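Local coordinates for probable fumarate reductase Ifc3 (Shewanella frigidimarina, PDB 1QO8), which reduces fumarate to succinate in an essentially one-way reaction, using FAD and four covalently bound c-type hemes, and may take part in electron transport to ferric iron, at residues A[65-70]-A[153-158]; A[75-80]-A[85-90]. All blocks are in the same frame, centred on the assembly; numbering follows the deposited sequence.

Contact 1: A[65-70]-A[153-158]. With HEM (protoporphyrin IX containing Fe), chain D.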
loop_
_atom_site.group_PDB
_atom_site.type_symbol
_atom_site.label_atom_id
_atom_site.label_comp_id
_atom_site.label_asym_id
_atom_site.label_seq_id
_atom_site.Cartn_x
_atom_site.Cartn_y
_atom_site.Cartn_z
ATOM N N CYS A 65 -14.617 32.277 16.787
ATOM C CA CYS A 65 -14.983 33.211 15.761
ATOM C C CYS A 65 -14.049 33.318 14.568
ATOM O O CYS A 65 -14.493 33.536 13.438
ATOM C CB CYS A 65 -15.261 34.653 16.352
ATOM S SG CYS A 65 -15.920 34.524 18.042
ATOM N N THR A 66 -12.712 33.348 14.739
ATOM C CA THR A 66 -11.762 33.436 13.674
ATOM C C THR A 66 -11.580 32.089 12.952
ATOM O O THR A 66 -10.808 32.053 11.981
ATOM C CB THR A 66 -10.374 33.904 14.279
ATOM O OG1 THR A 66 -9.956 32.877 15.167
ATOM C CG2 THR A 66 -10.631 35.200 15.124
ATOM N N SER A 67 -12.412 31.054 13.183
ATOM C CA SER A 67 -12.649 30.020 12.174
ATOM C C SER A 67 -13.084 30.639 10.876
ATOM O O SER A 67 -12.738 30.204 9.752
ATOM C CB SER A 67 -13.705 28.937 12.539
ATOM O OG SER A 67 -13.246 28.297 13.713
ATOM N N CYS A 68 -13.981 31.644 11.026
ATOM C CA CYS A 68 -14.397 32.351 9.857
ATOM C C CYS A 68 -13.943 33.829 9.750
ATOM O O CYS A 68 -13.707 34.263 8.616
ATOM C CB CYS A 68 -15.977 32.409 9.851
ATOM S SG CYS A 68 -16.665 30.682 9.980
ATOM N N HIS A 69 -14.305 34.644 10.774
ATOM C CA HIS A 69 -14.009 36.071 10.612
ATOM C C HIS A 69 -12.465 36.206 10.650
ATOM O O HIS A 69 -11.937 35.591 11.550
ATOM C CB HIS A 69 -14.543 36.908 11.775
ATOM C CG HIS A 69 -16.065 36.914 11.610
ATOM N ND1 HIS A 69 -16.594 37.710 10.621
ATOM C CD2 HIS A 69 -17.066 36.320 12.244
ATOM C CE1 HIS A 69 -17.903 37.662 10.680
ATOM N NE2 HIS A 69 -18.228 36.833 11.635
ATOM N N LYS A 70 -11.819 36.939 9.760
ATOM C CA LYS A 70 -10.352 37.042 9.922
ATOM C C LYS A 70 -9.918 38.437 10.309
ATOM O O LYS A 70 -10.387 39.464 9.770
ATOM C CB LYS A 70 -9.742 36.609 8.566
ATOM C CG LYS A 70 -9.821 35.109 8.283
ATOM C CD LYS A 70 -9.061 34.173 9.194
ATOM C CE LYS A 70 -9.581 32.716 9.141
ATOM N NZ LYS A 70 -8.767 31.789 10.010
ATOM N N ALA A 153 -6.455 21.775 12.706
ATOM C CA ALA A 153 -7.580 22.515 12.106
ATOM C C ALA A 153 -7.954 23.728 12.996
ATOM O O ALA A 153 -7.569 23.775 14.176
ATOM C CB ALA A 153 -8.794 21.565 12.054
ATOM N N PRO A 154 -8.814 24.572 12.474
ATOM C CA PRO A 154 -9.341 25.762 13.109
ATOM C C PRO A 154 -10.140 25.507 14.398
ATOM O O PRO A 154 -10.334 26.267 15.317
ATOM C CB PRO A 154 -10.258 26.366 12.058
ATOM C CG PRO A 154 -9.983 25.697 10.763
ATOM C CD PRO A 154 -8.973 24.615 10.965
ATOM N N PHE A 155 -10.722 24.301 14.468
ATOM C CA PHE A 155 -11.639 23.964 15.534
ATOM C C PHE A 155 -11.405 22.470 15.589
ATOM O O PHE A 155 -11.031 21.781 14.679
ATOM C CB PHE A 155 -13.125 24.183 15.425
ATOM C CG PHE A 155 -13.722 23.977 14.071
ATOM C CD1 PHE A 155 -13.656 24.988 13.126
ATOM C CD2 PHE A 155 -14.288 22.763 13.732
ATOM C CE1 PHE A 155 -14.203 24.877 11.878
ATOM C CE2 PHE A 155 -14.844 22.615 12.448
ATOM C CZ PHE A 155 -14.818 23.665 11.561
ATOM N N SER A 156 -11.740 21.889 16.710
ATOM C CA SER A 156 -11.632 20.472 16.756
ATOM C C SER A 156 -12.908 19.671 16.358
ATOM O O SER A 156 -13.986 20.242 16.142
ATOM C CB SER A 156 -11.312 20.060 18.153
ATOM O OG SER A 156 -12.440 20.405 18.945
ATOM N N GLY A 157 -12.649 18.361 16.214
ATOM C CA GLY A 157 -13.725 17.434 15.857
ATOM C C GLY A 157 -13.558 16.563 14.600
ATOM O O GLY A 157 -14.162 15.470 14.606
ATOM N N GLY A 158 -12.855 17.002 13.530
ATOM C CA GLY A 158 -12.508 16.134 12.432
ATOM C C GLY A 158 -13.809 15.533 11.757
ATOM O O GLY A 158 -14.795 16.244 11.492
HETATM C CHA HEM D . -21.913 38.241 10.912
HETATM C CHB HEM D . -19.583 38.122 15.096
HETATM C CHC HEM D . -18.457 33.464 14.665
HETATM C CHD HEM D . -20.018 33.868 10.078
HETATM C C1A HEM D . -21.393 38.601 12.135
HETATM C C2A HEM D . -21.544 39.940 12.761
HETATM C C3A HEM D . -20.933 39.894 13.908
HETATM C C4A HEM D . -20.336 38.570 14.071
HETATM C CMA HEM D . -20.730 40.975 15.023
HETATM C CAA HEM D . -22.333 41.075 12.076
HETATM C CBA HEM D . -23.880 40.903 12.266
HETATM C CGA HEM D . -24.211 40.649 13.710
HETATM O O1A HEM D . -23.805 41.550 14.515
HETATM O O2A HEM D . -24.796 39.571 14.022
HETATM C C1B HEM D . -19.157 36.838 15.414
HETATM C C2B HEM D . -18.687 36.374 16.661
HETATM C C3B HEM D . -18.474 35.081 16.569
HETATM C C4B HEM D . -18.676 34.704 15.201
HETATM C CMB HEM D . -18.579 37.323 17.910
HETATM C CAB HEM D . -18.181 34.043 17.659
HETATM C CBB HEM D . -18.712 34.117 18.904
HETATM C C1C HEM D . -18.768 33.210 13.338
HETATM C C2C HEM D . -18.453 31.944 12.677
HETATM C C3C HEM D . -18.935 32.043 11.451
HETATM C C4C HEM D . -19.441 33.397 11.249
HETATM C CMC HEM D . -17.737 30.823 13.439
HETATM C CAC HEM D . -19.034 31.037 10.285
HETATM C CBC HEM D . -19.490 29.728 10.475
HETATM C C1D HEM D . -20.752 35.011 9.938
HETATM C C2D HEM D . -21.460 35.419 8.773
HETATM C C3D HEM D . -21.940 36.632 9.018
HETATM C C4D HEM D . -21.581 37.020 10.354
HETATM C CMD HEM D . -21.647 34.566 7.471
HETATM C CAD HEM D . -22.896 37.458 8.071
HETATM C CBD HEM D . -24.344 37.153 8.517
HETATM C CGD HEM D . -25.210 38.372 8.373
HETATM O O1D HEM D . -25.552 38.555 7.164
HETATM O O2D HEM D . -25.457 39.046 9.410
HETATM N NA HEM D . -20.645 37.833 12.968
HETATM N NB HEM D . -19.180 35.790 14.495
HETATM N NC HEM D . -19.302 34.042 12.429
HETATM N ND HEM D . -20.788 36.032 10.936
HETATM FE FE HEM D . -20.006 35.907 12.757
#

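Contact 2: A[75-80]-A[85-90]. With HEM (protoporphyrin IX containing Fe), chain C.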
loop_
_atom_site.group_PDB
_atom_site.type_symbol
_atom_site.label_atom_id
_atom_site.label_comp_id
_atom_site.label_asym_id
_atom_site.label_seq_id
_atom_site.Cartn_x
_atom_site.Cartn_y
_atom_site.Cartn_z
ATOM N N PRO A 75 -12.328 36.909 4.781
ATOM C CA PRO A 75 -13.037 35.960 5.631
ATOM C C PRO A 75 -13.339 34.597 4.965
ATOM O O PRO A 75 -13.327 34.474 3.736
ATOM C CB PRO A 75 -14.267 36.796 5.978
ATOM C CG PRO A 75 -14.547 37.638 4.819
ATOM C CD PRO A 75 -13.256 37.850 4.092
ATOM N N LYS A 76 -13.433 33.525 5.728
ATOM C CA LYS A 76 -13.844 32.188 5.352
ATOM C C LYS A 76 -15.280 31.937 5.891
ATOM O O LYS A 76 -15.494 31.940 7.085
ATOM C CB LYS A 76 -13.021 31.034 5.955
ATOM C CG LYS A 76 -11.682 31.115 5.181
ATOM C CD LYS A 76 -10.681 30.019 5.608
ATOM C CE LYS A 76 -9.272 30.554 5.312
ATOM N NZ LYS A 76 -8.400 30.497 6.505
ATOM N N PHE A 77 -16.178 31.687 4.942
ATOM C CA PHE A 77 -17.478 31.125 5.396
ATOM C C PHE A 77 -17.256 29.668 5.575
ATOM O O PHE A 77 -17.465 28.894 4.577
ATOM C CB PHE A 77 -18.512 31.451 4.284
ATOM C CG PHE A 77 -19.898 30.959 4.646
ATOM C CD1 PHE A 77 -20.440 31.231 5.903
ATOM C CD2 PHE A 77 -20.638 30.331 3.643
ATOM C CE1 PHE A 77 -21.752 30.831 6.174
ATOM C CE2 PHE A 77 -21.964 29.999 3.923
ATOM C CZ PHE A 77 -22.481 30.230 5.164
ATOM N N TYR A 78 -16.982 29.168 6.770
ATOM C CA TYR A 78 -16.340 27.855 6.818
ATOM C C TYR A 78 -17.379 26.762 6.429
ATOM O O TYR A 78 -16.996 25.634 6.128
ATOM C CB TYR A 78 -15.866 27.475 8.219
ATOM C CG TYR A 78 -14.689 26.508 8.215
ATOM C CD1 TYR A 78 -13.364 26.968 8.155
ATOM C CD2 TYR A 78 -14.881 25.152 8.324
ATOM C CE1 TYR A 78 -12.260 26.080 8.143
ATOM C CE2 TYR A 78 -13.815 24.260 8.347
ATOM C CZ TYR A 78 -12.510 24.745 8.295
ATOM O OH TYR A 78 -11.498 23.829 8.352
ATOM N N CYS A 79 -18.671 27.010 6.656
ATOM C CA CYS A 79 -19.771 26.162 6.175
ATOM C C CYS A 79 -19.604 25.564 4.805
ATOM O O CYS A 79 -19.804 24.360 4.584
ATOM C CB CYS A 79 -21.092 26.978 6.125
ATOM S SG CYS A 79 -21.348 27.661 7.825
ATOM N N ASN A 80 -19.204 26.409 3.873
ATOM C CA ASN A 80 -18.987 26.060 2.492
ATOM C C ASN A 80 -17.729 25.279 2.246
ATOM O O ASN A 80 -17.439 25.028 1.069
ATOM C CB ASN A 80 -19.178 27.250 1.519
ATOM C CG ASN A 80 -20.709 27.502 1.398
ATOM O OD1 ASN A 80 -21.154 28.373 0.570
ATOM N ND2 ASN A 80 -21.634 26.829 2.081
ATOM N N PHE A 85 -24.167 26.703 0.709
ATOM C CA PHE A 85 -25.196 27.713 0.915
ATOM C C PHE A 85 -24.915 28.928 0.038
ATOM O O PHE A 85 -23.741 29.149 -0.226
ATOM C CB PHE A 85 -25.322 28.137 2.360
ATOM C CG PHE A 85 -25.458 26.985 3.318
ATOM C CD1 PHE A 85 -26.451 26.007 3.181
ATOM C CD2 PHE A 85 -24.606 26.844 4.360
ATOM C CE1 PHE A 85 -26.536 24.981 4.106
ATOM C CE2 PHE A 85 -24.685 25.838 5.272
ATOM C CZ PHE A 85 -25.664 24.891 5.185
ATOM N N ASP A 86 -25.950 29.640 -0.398
ATOM C CA ASP A 86 -25.710 30.804 -1.252
ATOM C C ASP A 86 -25.884 32.039 -0.324
ATOM O O ASP A 86 -26.909 32.142 0.356
ATOM C CB ASP A 86 -26.788 30.844 -2.328
ATOM C CG ASP A 86 -26.790 32.086 -3.184
ATOM O OD1 ASP A 86 -25.742 32.681 -3.492
ATOM O OD2 ASP A 86 -27.860 32.552 -3.624
ATOM N N ILE A 87 -24.870 32.839 -0.115
ATOM C CA ILE A 87 -24.877 33.868 0.939
ATOM C C ILE A 87 -24.256 35.144 0.391
ATOM O O ILE A 87 -23.563 35.080 -0.622
ATOM C CB ILE A 87 -24.201 33.250 2.188
ATOM C CG1 ILE A 87 -25.068 33.549 3.389
ATOM C CG2 ILE A 87 -22.753 33.603 2.413
ATOM C CD1 ILE A 87 -25.113 32.334 4.329
ATOM N N LYS A 88 -24.656 36.277 0.907
ATOM C CA LYS A 88 -24.028 37.554 0.505
ATOM C C LYS A 88 -22.651 37.574 1.168
ATOM O O LYS A 88 -22.431 36.803 2.085
ATOM C CB LYS A 88 -24.824 38.790 0.886
ATOM C CG LYS A 88 -25.026 38.830 2.382
ATOM C CD LYS A 88 -26.007 39.902 2.864
ATOM C CE LYS A 88 -25.682 40.154 4.338
ATOM N NZ LYS A 88 -26.824 40.788 5.040
ATOM N N PRO A 89 -21.733 38.219 0.492
ATOM C CA PRO A 89 -20.360 38.440 1.031
ATOM C C PRO A 89 -20.394 38.804 2.494
ATOM O O PRO A 89 -21.234 39.547 3.006
ATOM C CB PRO A 89 -19.777 39.512 0.114
ATOM C CG PRO A 89 -20.573 39.344 -1.162
ATOM C CD PRO A 89 -21.990 39.067 -0.716
ATOM N N MET A 90 -19.627 38.107 3.316
ATOM C CA MET A 90 -19.391 38.329 4.699
ATOM C C MET A 90 -18.859 39.769 4.993
ATOM O O MET A 90 -18.360 40.422 4.106
ATOM C CB MET A 90 -18.320 37.356 5.168
ATOM C CG MET A 90 -18.948 36.035 5.595
ATOM S SD MET A 90 -17.763 34.862 6.169
ATOM C CE MET A 90 -17.358 35.433 7.827
HETATM C CHA HEM C . -25.839 19.004 8.326
HETATM C CHB HEM C . -25.606 23.851 8.475
HETATM C CHC HEM C . -20.801 23.352 8.538
HETATM C CHD HEM C . -21.175 18.711 7.180
HETATM C C1A HEM C . -26.238 20.309 8.429
HETATM C C2A HEM C . -27.560 20.855 8.687
HETATM C C3A HEM C . -27.489 22.178 8.736
HETATM C C4A HEM C . -26.092 22.534 8.473
HETATM C CMA HEM C . -28.585 23.252 8.940
HETATM C CAA HEM C . -28.848 19.977 8.806
HETATM C CBA HEM C . -29.231 19.642 10.261
HETATM C CGA HEM C . -28.245 18.652 10.834
HETATM O O1A HEM C . -27.589 19.085 11.840
HETATM O O2A HEM C . -28.128 17.502 10.306
HETATM C C1B HEM C . -24.260 24.116 8.694
HETATM C C2B HEM C . -23.693 25.388 9.122
HETATM C C3B HEM C . -22.385 25.220 9.170
HETATM C C4B HEM C . -22.049 23.883 8.757
HETATM C CMB HEM C . -24.573 26.576 9.476
HETATM C CAB HEM C . -21.238 26.185 9.696
HETATM C CBB HEM C . -21.511 27.160 10.567
HETATM C C1C HEM C . -20.452 22.100 8.090
HETATM C C2C HEM C . -19.114 21.549 7.908
HETATM C C3C HEM C . -19.238 20.268 7.574
HETATM C C4C HEM C . -20.645 19.952 7.531
HETATM C CMC HEM C . -17.870 22.428 8.078
HETATM C CAC HEM C . -18.164 19.151 7.311
HETATM C CBC HEM C . -17.024 19.083 7.992
HETATM C C1D HEM C . -22.482 18.372 7.415
HETATM C C2D HEM C . -23.028 17.004 7.289
HETATM C C3D HEM C . -24.306 17.090 7.617
HETATM C C4D HEM C . -24.625 18.464 7.948
HETATM C CMD HEM C . -22.185 15.788 6.850
HETATM C CAD HEM C . -25.378 15.942 7.641
HETATM C CBD HEM C . -26.309 16.023 6.457
HETATM C CGD HEM C . -27.472 15.003 6.354
HETATM O O1D HEM C . -27.275 13.808 6.647
HETATM O O2D HEM C . -28.589 15.399 5.967
HETATM N NA HEM C . -25.354 21.384 8.373
HETATM N NB HEM C . -23.230 23.232 8.448
HETATM N NC HEM C . -21.362 21.090 7.857
HETATM N ND HEM C . -23.468 19.231 7.807
HETATM FE FE HEM C . -23.339 21.225 8.208
#

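Contact 1: A[65-70]-A[153-158]
Phe155 holds CG between its own backbone N and carbonyl carbon (chi1 35°), while Ser67 swings OG beside its backbone N (chi1 -60°); together these rotations bring the hydroxyl to the rim of the ring. Ser67 is a middle residue of the CXXCH heme-binding motif formed by residues 65-69, and Phe155 belongs to a loop of the flavin domain, so the contact joins cytochrome to flavoprotein. Ser67 OG lies near the plane of the phenyl group, 3.4 Å from Phe155 CD1, and 3.9 Å from Pro154 CB. A small residue suits this tight approach, and its hydroxyl is satisfied by a hydrogen bond to the carbonyl of Asn64. The flat phenyl also packs edge-to-face with Tyr78; an alanine here would probably leave both the Tyr78 ring and the Ser67 hydroxyl facing a gap between the domains. Cys65 and Cys68 are probably joined through SG to the heme vinyl carbons CAB and CAC as thioethers. Cys65 O accepts from Cys68 N at 3.1 Å and from His69 N at 2.9 Å. This turn presents His69, whose NE2 binds the heme iron at 2.3 Å, with His56 as the second axial ligand. The long, flexible arm of Lys70 folds back over the turn, and its NZ donates to Thr66 O at 2.8 Å, almost in line with the carbonyl bond (172°).

Contact 2: A[75-80]-A[85-90]
Asn80 N donates to Phe77 O at 3.1 Å, tightening the turn that opens the CXXCH motif of residues 79-83, where Cys79 SG is probably joined to a heme as a thioether. Beyond His83 of that motif the chain doubles back, and residues 85-90 close over this turn with largely apolar side chains. With CG anti to the backbone N (chi1 -178°), the Phe77 ring packs between two neighbours: Ile87 CG2 makes a CH-pi contact over one face, 4.2 Å from the centroid and 19° off the normal, while Cys79 CB lies against the opposite face. The branched isoleucine suits this place because its second arm also touches, CD1 coming 3.5 Å from Phe77 CZ. Farther along, Pro75 and Met90 run antiparallel alongside one another, Pro75 CG 3.8 Å from Met90 CB. The unbranched methionine can thread inward until SD lies beside the peptide joining Lys76 to Phe77, and a bend at its last torsion (chi3 77°) turns CE back toward Pro75 CB. At the other end Phe85, a flat and rigid residue, lies roughly perpendicular to the Phe77 side chain and stacks with both His83, an axial ligand of the heme iron, and Phe53. The Phe85 ring meets Cys79 CB and the heme edge-on, its CZ standing 3.5 Å from the methine carbon CHB.

In the fold
The two contacts, centred 14 Å apart, each build on one CXXCH motif, and contact 2 is nested within the loop that contact 1 closes. Tyr78 bridges them: its CE2 lies 3.4 Å from Phe155 CZ and its OH 3.4 Å from Pro154 CG. A probable hydrogen bond, Lys76 N to Cys68 O at 3.0 Å, adds a backbone link, and the side chain of Met90 comes within about 4 Å of that of His69. FE of HEM (chain D), the heme of 65-69, lies 15.7 Å from FE of HEM (chain C), that of 79-83, consistent with electron transfer between them. Contact 1 also leads toward the flavin: Ala153, Gly157 and Gly158 touch FAD, and the Pro154 side chain is about 7 Å from it.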